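Local coordinates for protein alkaline phosphatase D (PDB 2YEQ) that hydrolyses phosphate esters, acting as an alkaline phosphatase and phosphodiesterase through an active site that holds iron and calcium, at residues A[207-213]-A[238-242]; A[257-263]-A[275-281]; A[124-128]-A[187-191]. All blocks are in the same frame, centred on the assembly; numbering follows the deposited sequence.

The three contacts lie in the calcineurin-like phosphatase part of the chain, two of them directly on its metal centre. Interaction 1 carries Asp209 and Asp210, which bind calcium, while interaction 3 carries Cys124, whose SG binds the iron; Asp151 binds the iron and the calcium shared by Asp209 and Asp210. Interaction 2 adjoins interaction 1, with centres about 10 Å apart. The two are joined by a salt bridge of 2.8 Å from Arg279 NE to Asp209 OD1, and by Leu261 CD2 packing 3.4 Å from Trp208 CD2. Interaction 3 touches neither: its nearest atoms are about 6 Å from interaction 1 and about 9 Å from interaction 2.

Interaction 1. Residues A[207-213]-A[238-242]; sequences TWDDHEV and AYQAY. With CA (calcium ion), chain B; CA (calcium ion), chain C; EDO (1,2-ethanediol), chain D.
The metal-binding loop that follows strand 203-206 is backed by helix 228-245 through an aromatic cluster of Trp208, Tyr239 and Tyr242. Trp208 and Tyr239 form an offset stack, planes 13° apart, with Trp208 CH2 over the centre of the Tyr239 ring and 3.4 Å from Tyr239 CD1. Tyr242 meets the indole differently: the edge of Trp208 points at the face of Tyr242, planes at 60°, with Trp208 CE3 3.4 Å from Tyr242 CD2. With CG between backbone N and carbonyl carbon (chi1 48°), the indole reaches both tyrosines. Tyr239 OH is hydrogen-bonded to Tyr217 OH, and Asp277 is the polar partner of Trp208 NE1. An alanine at Tyr239 would remove the stacking face, which would probably open a gap beside Trp208 and leave Tyr217 without its hydroxyl partner. A water accepts from Tyr242 OH and donates to Thr207 O and Glu212 OE2. Glu212 OE1 takes the Asp209 N-H at 2.9 Å from above the carboxylate plane, a second-shell bond to the backbone of a calcium ligand. Asp209 OD2 and Asp210 OD1 lie 2.3 and 2.4 Å from one calcium ion; Asp210 OD2 binds a second, with Asn215 and Asn216, in the mixed-metal centre of a calcineurin-like phosphatase.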
loop_
_atom_site.group_PDB
_atom_site.type_symbol
_atom_site.label_atom_id
_atom_site.label_comp_id
_atom_site.label_asym_id
_atom_site.label_seq_id
_atom_site.Cartn_x
_atom_site.Cartn_y
_atom_site.Cartn_z
ATOM N N THR A 207 4.410 0.887 2.225
ATOM C CA THR A 207 4.455 2.343 2.294
ATOM C C THR A 207 3.058 2.815 2.583
ATOM O O THR A 207 2.098 2.101 2.290
ATOM C CB THR A 207 5.034 2.977 1.015
ATOM O OG1 THR A 207 5.166 4.382 1.223
ATOM C CG2 THR A 207 4.151 2.650 -0.253
ATOM N N TRP A 208 2.917 3.977 3.219
ATOM C CA TRP A 208 1.606 4.394 3.738
ATOM C C TRP A 208 0.964 5.373 2.778
ATOM O O TRP A 208 1.631 5.896 1.899
ATOM C CB TRP A 208 1.750 5.053 5.126
ATOM C CG TRP A 208 2.802 6.092 5.239
ATOM C CD1 TRP A 208 3.118 7.063 4.330
ATOM C CD2 TRP A 208 3.687 6.278 6.350
ATOM N NE1 TRP A 208 4.158 7.834 4.812
ATOM C CE2 TRP A 208 4.518 7.376 6.049
ATOM C CE3 TRP A 208 3.842 5.634 7.581
ATOM C CZ2 TRP A 208 5.506 7.826 6.919
ATOM C CZ3 TRP A 208 4.823 6.071 8.443
ATOM C CH2 TRP A 208 5.644 7.174 8.112
ATOM N N ASP A 209 -0.318 5.622 2.962
ATOM C CA ASP A 209 -0.990 6.753 2.332
ATOM C C ASP A 209 -1.589 7.608 3.459
ATOM O O ASP A 209 -0.911 7.808 4.479
ATOM C CB ASP A 209 -2.039 6.325 1.288
ATOM C CG ASP A 209 -2.516 7.502 0.415
ATOM O OD1 ASP A 209 -1.678 8.394 0.085
ATOM O OD2 ASP A 209 -3.760 7.553 0.102
ATOM N N ASP A 210 -2.810 8.100 3.313
ATOM C CA ASP A 210 -3.337 9.093 4.288
ATOM C C ASP A 210 -3.929 8.486 5.537
ATOM O O ASP A 210 -3.720 9.020 6.627
ATOM C CB ASP A 210 -4.347 10.085 3.674
ATOM C CG ASP A 210 -5.433 9.430 2.861
ATOM O OD1 ASP A 210 -5.237 8.277 2.373
ATOM O OD2 ASP A 210 -6.504 10.062 2.687
ATOM N N HIS A 211 -4.659 7.375 5.392
ATOM C CA HIS A 211 -5.445 6.859 6.486
ATOM C C HIS A 211 -4.666 6.182 7.603
ATOM O O HIS A 211 -5.231 5.937 8.674
ATOM C CB HIS A 211 -6.569 5.988 5.978
ATOM C CG HIS A 211 -7.707 6.754 5.377
ATOM N ND1 HIS A 211 -8.573 7.524 6.130
ATOM C CD2 HIS A 211 -8.160 6.814 4.100
ATOM C CE1 HIS A 211 -9.518 8.011 5.341
ATOM N NE2 HIS A 211 -9.278 7.612 4.102
ATOM N N GLU A 212 -3.369 5.939 7.399
ATOM C CA GLU A 212 -2.505 5.574 8.506
ATOM C C GLU A 212 -2.394 6.724 9.553
ATOM O O GLU A 212 -1.948 6.481 10.672
ATOM C CB GLU A 212 -1.121 5.246 8.001
ATOM C CG GLU A 212 -1.039 3.836 7.408
ATOM C CD GLU A 212 -1.309 3.729 5.901
ATOM O OE1 GLU A 212 -1.828 4.672 5.242
ATOM O OE2 GLU A 212 -1.001 2.617 5.371
ATOM N N VAL A 213 -2.733 7.958 9.144
ATOM C CA VAL A 213 -2.828 9.105 10.073
ATOM C C VAL A 213 -4.223 9.653 10.090
ATOM O O VAL A 213 -4.959 9.474 11.068
ATOM C CB VAL A 213 -1.818 10.210 9.771
ATOM C CG1 VAL A 213 -1.799 11.234 10.983
ATOM C CG2 VAL A 213 -0.433 9.639 9.511
ATOM N N ALA A 238 0.917 8.316 15.127
ATOM C CA ALA A 238 0.600 7.437 13.994
ATOM C C ALA A 238 1.831 6.808 13.385
ATOM O O ALA A 238 1.844 5.615 13.082
ATOM C CB ALA A 238 -0.165 8.211 12.925
ATOM N N TYR A 239 2.868 7.612 13.175
ATOM C CA TYR A 239 4.108 7.099 12.607
ATOM C C TYR A 239 4.803 6.094 13.521
ATOM O O TYR A 239 5.338 5.077 13.029
ATOM C CB TYR A 239 5.067 8.234 12.235
ATOM C CG TYR A 239 4.738 9.024 10.971
ATOM C CD1 TYR A 239 3.589 8.793 10.238
ATOM C CD2 TYR A 239 5.618 9.992 10.506
ATOM C CE1 TYR A 239 3.315 9.522 9.055
ATOM C CE2 TYR A 239 5.370 10.710 9.344
ATOM C CZ TYR A 239 4.218 10.487 8.634
ATOM O OH TYR A 239 3.954 11.202 7.479
ATOM N N GLN A 240 4.819 6.369 14.833
ATOM C CA GLN A 240 5.393 5.432 15.801
ATOM C C GLN A 240 4.624 4.092 15.775
ATOM O O GLN A 240 5.243 3.034 15.710
ATOM C CB GLN A 240 5.404 5.992 17.243
ATOM C CG GLN A 240 6.105 5.012 18.218
ATOM C CD GLN A 240 6.439 5.597 19.599
ATOM O OE1 GLN A 240 6.700 6.801 19.758
ATOM N NE2 GLN A 240 6.488 4.720 20.598
ATOM N N ALA A 241 3.303 4.149 15.824
ATOM C CA ALA A 241 2.464 2.935 15.808
ATOM C C ALA A 241 2.664 2.138 14.520
ATOM O O ALA A 241 2.654 0.894 14.541
ATOM C CB ALA A 241 1.012 3.263 15.969
ATOM N N TYR A 242 2.875 2.849 13.409
ATOM C CA TYR A 242 3.134 2.193 12.126
ATOM C C TYR A 242 4.454 1.443 12.173
ATOM O O TYR A 242 4.514 0.263 11.859
ATOM C CB TYR A 242 3.144 3.230 11.010
ATOM C CG TYR A 242 3.194 2.679 9.606
ATOM C CD1 TYR A 242 2.040 2.349 8.934
ATOM C CD2 TYR A 242 4.400 2.556 8.933
ATOM C CE1 TYR A 242 2.085 1.845 7.617
ATOM C CE2 TYR A 242 4.452 2.088 7.620
ATOM C CZ TYR A 242 3.296 1.749 6.977
ATOM O OH TYR A 242 3.367 1.300 5.677
HETATM CA CA CA B . -5.875 6.819 0.626
HETATM CA CA CA C . -8.379 10.004 1.386
HETATM C C1 EDO D . 9.966 9.889 18.717
HETATM O O1 EDO D . 11.125 9.955 19.542
HETATM C C2 EDO D . 9.011 8.789 19.177
HETATM O O2 EDO D . 8.325 8.217 18.063
HETATM O O HOH W 1 1.112 0.796 4.655
HETATM O O HOH W 2 -0.405 4.478 11.814
HETATM O O HOH W 3 -4.728 4.643 -0.127
HETATM O O HOH W 4 -10.291 9.940 0.242
HETATM O O HOH W 5 -7.082 10.035 -0.587
#

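Interaction 2. Residues A[257-263]-A[275-281]. With PE5 (3,6,9,12,15,18,21,24-octaoxahexacosan-1-ol), chain V.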
loop_
_atom_site.group_PDB
_atom_site.type_symbol
_atom_site.label_atom_id
_atom_site.label_comp_id
_atom_site.label_asym_id
_atom_site.label_seq_id
_atom_site.Cartn_x
_atom_site.Cartn_y
_atom_site.Cartn_z
ATOM N N PRO A 257 7.586 13.598 14.628
ATOM C CA PRO A 257 6.688 13.518 13.485
ATOM C C PRO A 257 7.360 13.126 12.145
ATOM O O PRO A 257 6.684 13.127 11.120
ATOM C CB PRO A 257 6.168 14.950 13.386
ATOM C CG PRO A 257 7.368 15.772 13.769
ATOM C CD PRO A 257 7.994 15.001 14.902
ATOM N N ASP A 258 8.648 12.828 12.163
ATOM C CA ASP A 258 9.428 12.545 10.958
ATOM C C ASP A 258 9.874 11.095 10.908
ATOM O O ASP A 258 10.276 10.534 11.929
ATOM C CB ASP A 258 10.668 13.431 10.910
ATOM C CG ASP A 258 10.317 14.912 11.009
ATOM O OD1 ASP A 258 9.443 15.386 10.252
ATOM O OD2 ASP A 258 10.877 15.581 11.886
ATOM N N MET A 259 9.847 10.506 9.704
ATOM C CA MET A 259 10.152 9.083 9.546
ATOM C C MET A 259 10.579 8.749 8.108
ATOM O O MET A 259 9.854 9.048 7.155
ATOM C CB MET A 259 8.925 8.270 9.945
ATOM C CG MET A 259 9.110 6.766 9.876
ATOM S SD MET A 259 7.775 5.870 10.708
ATOM C CE MET A 259 7.932 4.254 9.902
ATOM N N GLN A 260 11.749 8.130 7.965
ATOM C CA GLN A 260 12.270 7.796 6.640
ATOM C C GLN A 260 11.570 6.531 6.133
ATOM O O GLN A 260 11.859 5.441 6.600
ATOM C CB GLN A 260 13.777 7.586 6.687
ATOM C CG GLN A 260 14.421 7.304 5.327
ATOM C CD GLN A 260 14.182 8.452 4.359
ATOM O OE1 GLN A 260 14.430 9.605 4.694
ATOM N NE2 GLN A 260 13.684 8.149 3.181
ATOM N N LEU A 261 10.632 6.691 5.209
ATOM C CA LEU A 261 9.946 5.552 4.633
ATOM C C LEU A 261 10.295 5.363 3.144
ATOM O O LEU A 261 10.409 4.230 2.682
ATOM C CB LEU A 261 8.452 5.660 4.809
ATOM C CG LEU A 261 7.639 4.373 4.625
ATOM C CD1 LEU A 261 8.103 3.243 5.590
ATOM C CD2 LEU A 261 6.179 4.646 4.808
ATOM N N TYR A 262 10.469 6.441 2.378
ATOM C CA TYR A 262 10.858 6.224 0.984
ATOM C C TYR A 262 12.204 5.519 0.892
ATOM O O TYR A 262 13.103 5.751 1.692
ATOM C CB TYR A 262 10.760 7.492 0.124
ATOM C CG TYR A 262 11.801 8.560 0.322
ATOM C CD1 TYR A 262 13.041 8.476 -0.289
ATOM C CD2 TYR A 262 11.496 9.711 1.046
ATOM C CE1 TYR A 262 13.980 9.500 -0.157
ATOM C CE2 TYR A 262 12.412 10.734 1.184
ATOM C CZ TYR A 262 13.638 10.635 0.589
ATOM O OH TYR A 262 14.513 11.663 0.743
ATOM N N ARG A 263 12.298 4.572 -0.042
ATOM C CA ARG A 263 13.471 3.740 -0.137
ATOM C C ARG A 263 13.518 2.999 -1.477
ATOM O O ARG A 263 12.542 2.966 -2.223
ATOM C CB ARG A 263 13.532 2.734 1.017
ATOM C CG ARG A 263 12.299 1.856 1.158
ATOM C CD ARG A 263 12.145 1.379 2.612
ATOM N NE ARG A 263 11.140 0.321 2.836
ATOM C CZ ARG A 263 9.825 0.465 2.816
ATOM N NH1 ARG A 263 9.230 1.638 2.585
ATOM N NH2 ARG A 263 9.075 -0.581 3.077
ATOM N N VAL A 275 10.235 3.000 -3.901
ATOM C CA VAL A 275 9.080 3.050 -3.021
ATOM C C VAL A 275 8.953 4.506 -2.496
ATOM O O VAL A 275 9.818 4.975 -1.771
ATOM C CB VAL A 275 9.249 2.048 -1.839
ATOM C CG1 VAL A 275 8.050 2.074 -0.954
ATOM C CG2 VAL A 275 9.483 0.599 -2.391
ATOM N N LEU A 276 7.889 5.191 -2.901
ATOM C CA LEU A 276 7.738 6.605 -2.654
ATOM C C LEU A 276 6.862 6.872 -1.428
ATOM O O LEU A 276 6.123 5.967 -0.911
ATOM C CB LEU A 276 7.104 7.287 -3.865
ATOM C CG LEU A 276 7.763 7.036 -5.234
ATOM C CD1 LEU A 276 7.074 7.884 -6.324
ATOM C CD2 LEU A 276 9.260 7.267 -5.198
ATOM N N ASP A 277 6.946 8.127 -0.984
ATOM C CA ASP A 277 6.115 8.678 0.090
ATOM C C ASP A 277 5.572 10.013 -0.386
ATOM O O ASP A 277 6.279 11.018 -0.387
ATOM C CB ASP A 277 6.987 8.795 1.349
ATOM C CG ASP A 277 6.224 9.335 2.584
ATOM O OD1 ASP A 277 5.047 9.735 2.478
ATOM O OD2 ASP A 277 6.859 9.322 3.657
ATOM N N THR A 278 4.316 10.008 -0.820
ATOM C CA THR A 278 3.689 11.175 -1.387
ATOM C C THR A 278 2.787 11.907 -0.385
ATOM O O THR A 278 2.027 12.782 -0.786
ATOM C CB THR A 278 2.871 10.811 -2.656
ATOM O OG1 THR A 278 1.821 9.872 -2.330
ATOM C CG2 THR A 278 3.815 10.212 -3.771
ATOM N N ARG A 279 2.848 11.517 0.894
ATOM C CA ARG A 279 2.115 12.198 1.968
ATOM C C ARG A 279 2.970 13.071 2.848
ATOM O O ARG A 279 2.542 14.173 3.198
ATOM C CB ARG A 279 1.416 11.201 2.906
ATOM C CG ARG A 279 0.175 10.609 2.338
ATOM C CD ARG A 279 -0.946 11.561 2.155
ATOM N NE ARG A 279 -1.959 10.951 1.308
ATOM C CZ ARG A 279 -2.964 11.577 0.710
ATOM N NH1 ARG A 279 -3.189 12.896 0.876
ATOM N NH2 ARG A 279 -3.768 10.885 -0.078
ATOM N N GLN A 280 4.112 12.555 3.288
ATOM C CA GLN A 280 4.843 13.157 4.407
ATOM C C GLN A 280 5.426 14.575 4.104
ATOM O O GLN A 280 5.682 15.378 5.043
ATOM C CB GLN A 280 5.959 12.226 4.849
ATOM C CG GLN A 280 6.677 12.661 6.128
ATOM C CD GLN A 280 7.681 11.657 6.618
ATOM O OE1 GLN A 280 7.800 10.517 6.090
ATOM N NE2 GLN A 280 8.408 12.043 7.635
ATOM N N TYR A 281 5.676 14.836 2.821
ATOM C CA TYR A 281 6.359 16.039 2.381
ATOM C C TYR A 281 5.540 16.890 1.425
ATOM O O TYR A 281 5.982 17.974 1.048
ATOM C CB TYR A 281 7.678 15.686 1.713
ATOM C CG TYR A 281 8.451 14.599 2.401
ATOM C CD1 TYR A 281 9.174 14.842 3.564
ATOM C CD2 TYR A 281 8.455 13.300 1.885
ATOM C CE1 TYR A 281 9.874 13.823 4.197
ATOM C CE2 TYR A 281 9.146 12.295 2.496
ATOM C CZ TYR A 281 9.859 12.542 3.654
ATOM O OH TYR A 281 10.559 11.486 4.230
HETATM C C50 PE5 V . 18.103 9.659 2.135
HETATM O O1 PE5 V . 17.331 8.466 2.286
HETATM C C1 PE5 V . 17.534 7.500 1.242
HETATM C C2 PE5 V . 16.539 6.346 1.386
HETATM O O2 PE5 V . 17.099 5.321 2.217
HETATM C C3 PE5 V . 16.161 4.495 2.928
HETATM C C4 PE5 V . 16.777 3.946 4.202
HETATM O O HOH W 6 9.606 8.917 3.833
#
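Backbone bonds join the segments where Arg263 and Val275 form an antiparallel hydrogen-bonded pair. Arg263 N gives to Val275 O at 3.0 Å, and Val275 N gives back to Arg263 O at 2.9 Å, almost in line with that carbonyl. Val275 O also receives a CA-H...O contact from Tyr262 CA at 3.2 Å.

Among the side-chain polar bonds, Arg263 NH1 returns to Leu261 O at 2.8 Å, close to the guanidinium plane, while NH2 forms a salt bridge with Asp17. Gln260, bent at chi2 (60°), sets NE2 over the centre of the Tyr262 ring and bonds it to Tyr262 O. At Asp277 OD1, Arg279 N closes an Asx turn and Gln280 N extends it to an Asx motif, both reaching the oxygen from the same face of the carboxylate. A water accepts from Leu261 N, lies 2.8 Å from Asp277 OD2, to which it can donate, and is hydrogen-bonded to Tyr281 OH, bridging the segments.

The van der Waals contacts centre on two tyrosines whose side chains cross at about a right angle, Tyr262 CD2 lying 3.8 Å from Tyr281 CE2. The Val275 and Arg263 side chains lie side by side, pointing the same way, and both pack on Val205 of strand 203-206. The arrangement is the open end of a beta hairpin, strands 263-267 and 271-275, at the margin of a mixed seven-stranded sheet.

Interaction 3. Residues A[124-128]-A[187-191]. With FE (Fe (III) ion), chain E.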
loop_
_atom_site.group_PDB
_atom_site.type_symbol
_atom_site.label_atom_id
_atom_site.label_comp_id
_atom_site.label_asym_id
_atom_site.label_seq_id
_atom_site.Cartn_x
_atom_site.Cartn_y
_atom_site.Cartn_z
ATOM N N CYS A 124 -5.783 -0.278 0.887
ATOM C CA CYS A 124 -7.165 0.112 1.203
ATOM C C CYS A 124 -8.052 -1.018 1.758
ATOM O O CYS A 124 -8.936 -1.601 1.083
ATOM C CB CYS A 124 -7.824 0.849 0.024
ATOM S SG CYS A 124 -7.011 2.469 -0.416
ATOM N N GLN A 125 -7.855 -1.269 3.043
ATOM C CA GLN A 125 -8.496 -2.393 3.714
ATOM C C GLN A 125 -9.388 -1.982 4.889
ATOM O O GLN A 125 -9.278 -2.547 5.975
ATOM C CB GLN A 125 -7.432 -3.399 4.158
ATOM C CG GLN A 125 -6.316 -2.867 5.039
ATOM C CD GLN A 125 -5.090 -3.701 4.972
ATOM O OE1 GLN A 125 -4.749 -4.253 3.907
ATOM N NE2 GLN A 125 -4.371 -3.789 6.091
ATOM N N GLN A 126 -10.301 -1.052 4.638
ATOM C CA GLN A 126 -11.218 -0.555 5.666
ATOM C C GLN A 126 -11.853 -1.788 6.347
ATOM O O GLN A 126 -12.598 -2.532 5.735
ATOM C CB GLN A 126 -12.297 0.349 5.067
ATOM C CG GLN A 126 -12.625 1.624 5.854
ATOM C CD GLN A 126 -13.418 1.376 7.154
ATOM O OE1 GLN A 126 -13.205 0.388 7.811
ATOM N NE2 GLN A 126 -14.337 2.296 7.511
ATOM N N TYR A 127 -11.530 -1.988 7.616
ATOM C CA TYR A 127 -11.947 -3.175 8.375
ATOM C C TYR A 127 -13.441 -3.328 8.430
ATOM O O TYR A 127 -13.983 -4.460 8.387
ATOM C CB TYR A 127 -11.353 -3.087 9.782
ATOM C CG TYR A 127 -11.616 -4.228 10.748
ATOM C CD1 TYR A 127 -10.762 -5.343 10.792
ATOM C CD2 TYR A 127 -12.664 -4.171 11.650
ATOM C CE1 TYR A 127 -10.976 -6.361 11.702
ATOM C CE2 TYR A 127 -12.886 -5.198 12.554
ATOM C CZ TYR A 127 -12.049 -6.281 12.575
ATOM O OH TYR A 127 -12.280 -7.307 13.472
ATOM N N GLU A 128 -14.127 -2.196 8.484
ATOM C CA GLU A 128 -15.573 -2.215 8.642
ATOM C C GLU A 128 -16.311 -2.573 7.351
ATOM O O GLU A 128 -17.480 -2.992 7.400
ATOM C CB GLU A 128 -16.071 -0.835 9.081
ATOM C CG GLU A 128 -15.420 -0.292 10.356
ATOM C CD GLU A 128 -16.033 1.059 10.746
ATOM O OE1 GLU A 128 -16.092 1.998 9.872
ATOM O OE2 GLU A 128 -16.511 1.154 11.899
ATOM N N ALA A 187 -3.653 -3.136 16.048
ATOM C CA ALA A 187 -3.953 -4.445 16.599
ATOM C C ALA A 187 -5.296 -4.984 16.114
ATOM O O ALA A 187 -5.406 -6.188 15.847
ATOM C CB ALA A 187 -3.897 -4.400 18.135
ATOM N N GLN A 188 -6.316 -4.130 15.989
ATOM C CA GLN A 188 -7.614 -4.589 15.508
ATOM C C GLN A 188 -7.494 -5.182 14.106
ATOM O O GLN A 188 -8.029 -6.248 13.839
ATOM C CB GLN A 188 -8.656 -3.476 15.472
ATOM C CG GLN A 188 -9.962 -3.909 14.833
ATOM C CD GLN A 188 -11.045 -2.852 14.882
ATOM O OE1 GLN A 188 -10.785 -1.674 14.606
ATOM N NE2 GLN A 188 -12.282 -3.268 15.216
ATOM N N TYR A 189 -6.841 -4.441 13.216
ATOM C CA TYR A 189 -6.667 -4.845 11.812
ATOM C C TYR A 189 -5.787 -6.080 11.688
ATOM O O TYR A 189 -6.140 -7.018 10.992
ATOM C CB TYR A 189 -6.063 -3.679 10.974
ATOM C CG TYR A 189 -7.097 -2.665 10.505
ATOM C CD1 TYR A 189 -7.911 -1.999 11.411
ATOM C CD2 TYR A 189 -7.223 -2.338 9.163
ATOM C CE1 TYR A 189 -8.844 -1.073 10.991
ATOM C CE2 TYR A 189 -8.160 -1.422 8.724
ATOM C CZ TYR A 189 -8.951 -0.762 9.648
ATOM O OH TYR A 189 -9.900 0.138 9.221
ATOM N N ARG A 190 -4.653 -6.072 12.387
ATOM C CA ARG A 190 -3.647 -7.106 12.292
ATOM C C ARG A 190 -4.077 -8.432 12.981
ATOM O O ARG A 190 -3.451 -9.464 12.756
ATOM C CB ARG A 190 -2.333 -6.580 12.870
ATOM C CG ARG A 190 -1.098 -7.426 12.657
ATOM C CD ARG A 190 -0.867 -7.664 11.170
ATOM N NE ARG A 190 0.511 -7.688 10.722
ATOM C CZ ARG A 190 1.423 -6.717 10.845
ATOM N NH1 ARG A 190 1.178 -5.581 11.487
ATOM N NH2 ARG A 190 2.644 -6.913 10.367
ATOM N N SER A 191 -5.138 -8.388 13.789
ATOM C CA SER A 191 -5.690 -9.561 14.461
ATOM C C SER A 191 -6.416 -10.498 13.473
ATOM O O SER A 191 -6.732 -11.627 13.812
ATOM C CB SER A 191 -6.737 -9.120 15.509
ATOM O OG SER A 191 -6.084 -8.607 16.635
HETATM FE FE FE E . -8.530 3.922 0.954
HETATM O O HOH W 7 -10.090 -7.492 15.245
#
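Gln188, on helix 179-190, lies across one face of the Tyr127 ring. Its chain is extended, CG anti to the backbone N (chi1 174°), which places CG over the ring centre in a CH-pi contact, 3.9 Å from the centroid and 12° off the normal. Farther out the amide, tilted against the ring, still overlaps it, with Gln188 NE2 3.3 Å from Tyr127 CE2; Thr170 is the main polar partner of this amide. A water donates to Gln188 O and is bonded to Tyr127 OH, tying the far end of the ring to the helix backbone. The loop being met follows strand 117-122 and belongs to the metal site of the calcineurin-like phosphatase domain: Cys124 SG binds the iron at 2.5 Å, with Asp151, Tyr154 and His382 among the other ligands. Tyr189 reaches into this loop. Tyr127 CB sits over its face, 3.6 Å from the centroid and offset toward the rim, and 3.3 Å from Tyr189 CZ, while Gln125 O approaches Tyr189 CE2 at 3.2 Å. The Tyr189 hydroxyl accepts the Tyr127 N-H, N to OH 3.1 Å, in a nearly straight bond (175°) and is also bonded to His171.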